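Local coordinates for LPXTG cell wall anchor domain-containing protein (Lactobacillus rhamnosus, PDB 7CBS) that forms the basal pilin, SpaB, of the sortase-assembled SpaCBA pilus, and probably helps anchor the adhesive fibre to the cell wall, at residues A[69-74]-A[136-141]. Sequence-based numbering, arbitrary orientation.
Sequences TVYDVT and LFKETA
V70 and F137, a non-hydrogen-bonded antiparallel pair, lie side by side and point the same way, with one methyl of the valine set over a face of the phenyl ring. CG2 of V70, anti to the backbone N, is that methyl, 3.2 Å from CE1 of F137. Beyond this buried pair, F121 of strand 118-128 meets the phenyl ring edge-to-face. The flanking pairs are hydrogen-bonded: T69 and K138 exchange both backbone bonds, N of T69 reaching O of K138 at 2.8 Å, as do Y71 and L136. Here two strands distant in sequence become neighbours within the mixed sheet of the Gram-positive pilin D1 domain, strand 67-72 lying between 131-141 and 107-112. On the face shared by T69, Y71, L136 and K138, the tyrosine ring, with CG anti to the carbonyl carbon (chi1 -54°), leans back along its own strand toward T69. Its CE1 comes to 3.6 Å from CD of K138, where the lysine chain bends at chi3 (62°), and the adjoining CD1 of Y71 lies 4.2 Å from CD2 of L136. The hydroxyl end of the same ring approaches the methyl of T140. That threonine belongs to a classic beta bulge, in which T140 and A141 both face T67, and its OG1 hydrogen-bonds OG1 of T69 at 2.8 Å; Q110 also hydrogen-bonds the T69 hydroxyl. Where strand 67-72 ends, the side chains of V73 and L136 cross at about a right angle, CG1 of V73 being 3.6 Å from CB of L136. D72 opens an Asx turn, its OD1 accepting from N of T74 at 3.1 Å, from above the carboxylate plane, and also from the T74 hydroxyl, at the start of helix 74-84.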
ATOM      1  N   THR A  69      14.467   8.960  -6.805  1.00 59.61           N
ATOM      2  CA  THR A  69      13.766   8.594  -8.062  1.00 60.54           C
ATOM      3  C   THR A  69      13.735   7.065  -8.152  1.00 59.25           C
ATOM      4  O   THR A  69      14.793   6.446  -7.918  1.00 58.77           O
ATOM      5  CB  THR A  69      14.454   9.247  -9.269  1.00 63.11           C
ATOM      6  OG1 THR A  69      14.574  10.647  -9.011  1.00 65.24           O
ATOM      7  CG2 THR A  69      13.720   9.033 -10.579  1.00 63.99           C
ATOM      8  N   VAL A  70      12.571   6.490  -8.470  1.00 59.15           N
ATOM      9  CA  VAL A  70      12.361   5.015  -8.600  1.00 58.12           C
ATOM     10  C   VAL A  70      12.160   4.688 -10.085  1.00 58.84           C
ATOM     11  O   VAL A  70      11.355   5.379 -10.741  1.00 61.18           O
ATOM     12  CB  VAL A  70      11.196   4.508  -7.723  1.00 58.45           C
ATOM     13  CG1 VAL A  70       9.867   5.182  -8.050  1.00 60.24           C
ATOM     14  CG2 VAL A  70      11.054   2.993  -7.794  1.00 58.04           C
ATOM     15  N   TYR A  71      12.900   3.697 -10.593  1.00 58.87           N
ATOM     16  CA  TYR A  71      12.868   3.222 -12.003  1.00 59.33           C
ATOM     17  C   TYR A  71      12.453   1.750 -12.038  1.00 56.71           C
ATOM     18  O   TYR A  71      12.861   0.999 -11.141  1.00 52.66           O
ATOM     19  CB  TYR A  71      14.241   3.359 -12.666  1.00 61.89           C
ATOM     20  CG  TYR A  71      14.863   4.729 -12.599  1.00 64.64           C
ATOM     21  CD1 TYR A  71      15.562   5.141 -11.476  1.00 65.41           C
ATOM     22  CD2 TYR A  71      14.775   5.606 -13.666  1.00 68.26           C
ATOM     23  CE1 TYR A  71      16.139   6.400 -11.408  1.00 67.35           C
ATOM     24  CE2 TYR A  71      15.360   6.860 -13.620  1.00 71.10           C
ATOM     25  CZ  TYR A  71      16.041   7.263 -12.484  1.00 70.14           C
ATOM     26  OH  TYR A  71      16.612   8.500 -12.423  1.00 73.13           O
ATOM     27  N   ASP A  72      11.684   1.365 -13.059  1.00 61.14           N
ATOM     28  CA  ASP A  72      11.355  -0.045 -13.404  1.00 61.49           C
ATOM     29  C   ASP A  72      12.542  -0.643 -14.162  1.00 62.20           C
ATOM     30  O   ASP A  72      12.807  -0.165 -15.279  1.00 66.81           O
ATOM     31  CB  ASP A  72      10.051  -0.115 -14.205  1.00 64.14           C
ATOM     32  CG  ASP A  72       9.735  -1.484 -14.790  1.00 66.36           C
ATOM     33  OD1 ASP A  72      10.158  -2.501 -14.192  1.00 63.08           O
ATOM     34  OD2 ASP A  72       9.067  -1.525 -15.848  1.00 73.56           O
ATOM     35  N   VAL A  73      13.229  -1.633 -13.578  1.00 60.72           N
ATOM     36  CA  VAL A  73      14.403  -2.322 -14.204  1.00 60.44           C
ATOM     37  C   VAL A  73      14.087  -3.812 -14.407  1.00 58.35           C
ATOM     38  O   VAL A  73      15.043  -4.594 -14.576  1.00 63.13           O
ATOM     39  CB  VAL A  73      15.687  -2.126 -13.367  1.00 60.69           C
ATOM     40  CG1 VAL A  73      15.982  -0.656 -13.124  1.00 61.98           C
ATOM     41  CG2 VAL A  73      15.651  -2.882 -12.040  1.00 59.06           C
ATOM     42  N   THR A  74      12.802  -4.180 -14.442  1.00 56.64           N
ATOM     43  CA  THR A  74      12.305  -5.586 -14.448  1.00 55.26           C
ATOM     44  C   THR A  74      12.907  -6.379 -15.618  1.00 57.08           C
ATOM     45  O   THR A  74      13.468  -7.467 -15.362  1.00 57.07           O
ATOM     46  CB  THR A  74      10.775  -5.649 -14.517  1.00 54.38           C
ATOM     47  OG1 THR A  74      10.239  -4.916 -13.413  1.00 52.09           O
ATOM     48  CG2 THR A  74      10.252  -7.070 -14.482  1.00 54.71           C
ATOM     49  N   LEU A 136      14.794   0.164  -9.188  1.00 54.52           N
ATOM     50  CA  LEU A 136      16.067   0.856  -8.853  1.00 54.94           C
ATOM     51  C   LEU A 136      15.729   2.178  -8.155  1.00 56.14           C
ATOM     52  O   LEU A 136      14.943   2.956  -8.723  1.00 54.98           O
ATOM     53  CB  LEU A 136      16.854   1.104 -10.144  1.00 55.83           C
ATOM     54  CG  LEU A 136      18.035   2.065 -10.030  1.00 57.40           C
ATOM     55  CD1 LEU A 136      19.069   1.534  -9.053  1.00 56.59           C
ATOM     56  CD2 LEU A 136      18.653   2.310 -11.397  1.00 60.21           C
ATOM     57  N   PHE A 137      16.311   2.419  -6.976  1.00 57.96           N
ATOM     58  CA  PHE A 137      16.077   3.623  -6.138  1.00 59.11           C
ATOM     59  C   PHE A 137      17.370   4.443  -6.063  1.00 61.10           C
ATOM     60  O   PHE A 137      18.306   4.005  -5.370  1.00 63.43           O
ATOM     61  CB  PHE A 137      15.583   3.210  -4.748  1.00 58.65           C
ATOM     62  CG  PHE A 137      14.176   2.669  -4.718  1.00 58.68           C
ATOM     63  CD1 PHE A 137      13.088   3.527  -4.694  1.00 60.08           C
ATOM     64  CD2 PHE A 137      13.936   1.305  -4.705  1.00 57.75           C
ATOM     65  CE1 PHE A 137      11.793   3.030  -4.661  1.00 60.47           C
ATOM     66  CE2 PHE A 137      12.641   0.810  -4.679  1.00 56.52           C
ATOM     67  CZ  PHE A 137      11.571   1.672  -4.658  1.00 59.07           C
ATOM     68  N   LYS A 138      17.410   5.588  -6.752  1.00 62.09           N
ATOM     69  CA  LYS A 138      18.580   6.505  -6.820  1.00 64.43           C
ATOM     70  C   LYS A 138      18.254   7.824  -6.112  1.00 66.92           C
ATOM     71  O   LYS A 138      17.092   8.263  -6.192  1.00 65.87           O
ATOM     72  CB  LYS A 138      18.959   6.812  -8.273  1.00 65.85           C
ATOM     73  CG  LYS A 138      19.261   5.607  -9.150  1.00 65.66           C
ATOM     74  CD  LYS A 138      19.587   5.994 -10.583  1.00 68.23           C
ATOM     75  CE  LYS A 138      20.817   6.866 -10.724  1.00 70.81           C
ATOM     76  NZ  LYS A 138      21.116   7.144 -12.150  1.00 72.76           N
ATOM     77  N   GLU A 139      19.254   8.416  -5.454  1.00 69.85           N
ATOM     78  CA  GLU A 139      19.235   9.817  -4.958  1.00 72.74           C
ATOM     79  C   GLU A 139      19.708  10.721  -6.103  1.00 77.13           C
ATOM     80  O   GLU A 139      20.906  10.657  -6.439  1.00 80.35           O
ATOM     81  CB  GLU A 139      20.130   9.967  -3.722  1.00 72.93           C
ATOM     82  CG  GLU A 139      20.204  11.391  -3.196  1.00 74.88           C
ATOM     83  CD  GLU A 139      21.166  11.586  -2.035  1.00 76.57           C
ATOM     84  OE1 GLU A 139      21.127  10.778  -1.088  1.00 76.16           O
ATOM     85  OE2 GLU A 139      21.959  12.549  -2.081  1.00 77.63           O
ATOM     86  N   THR A 140      18.799  11.515  -6.680  1.00 79.63           N
ATOM     87  CA  THR A 140      19.025  12.321  -7.913  1.00 83.23           C
ATOM     88  C   THR A 140      19.171  13.809  -7.575  1.00 84.75           C
ATOM     89  O   THR A 140      19.501  14.575  -8.497  1.00 89.27           O
ATOM     90  CB  THR A 140      17.896  12.090  -8.926  1.00 84.03           C
ATOM     91  OG1 THR A 140      16.659  12.324  -8.252  1.00 85.32           O
ATOM     92  CG2 THR A 140      17.911  10.696  -9.516  1.00 82.29           C
ATOM     93  N   ALA A 141      18.907  14.215  -6.331  1.00 82.97           N
ATOM     94  CA  ALA A 141      19.066  15.611  -5.857  1.00 83.85           C
ATOM     95  C   ALA A 141      19.118  15.641  -4.327  1.00 81.83           C
ATOM     96  O   ALA A 141      18.381  14.865  -3.687  1.00 79.16           O
ATOM     97  CB  ALA A 141      17.950  16.477  -6.387  1.00 84.71           C
TER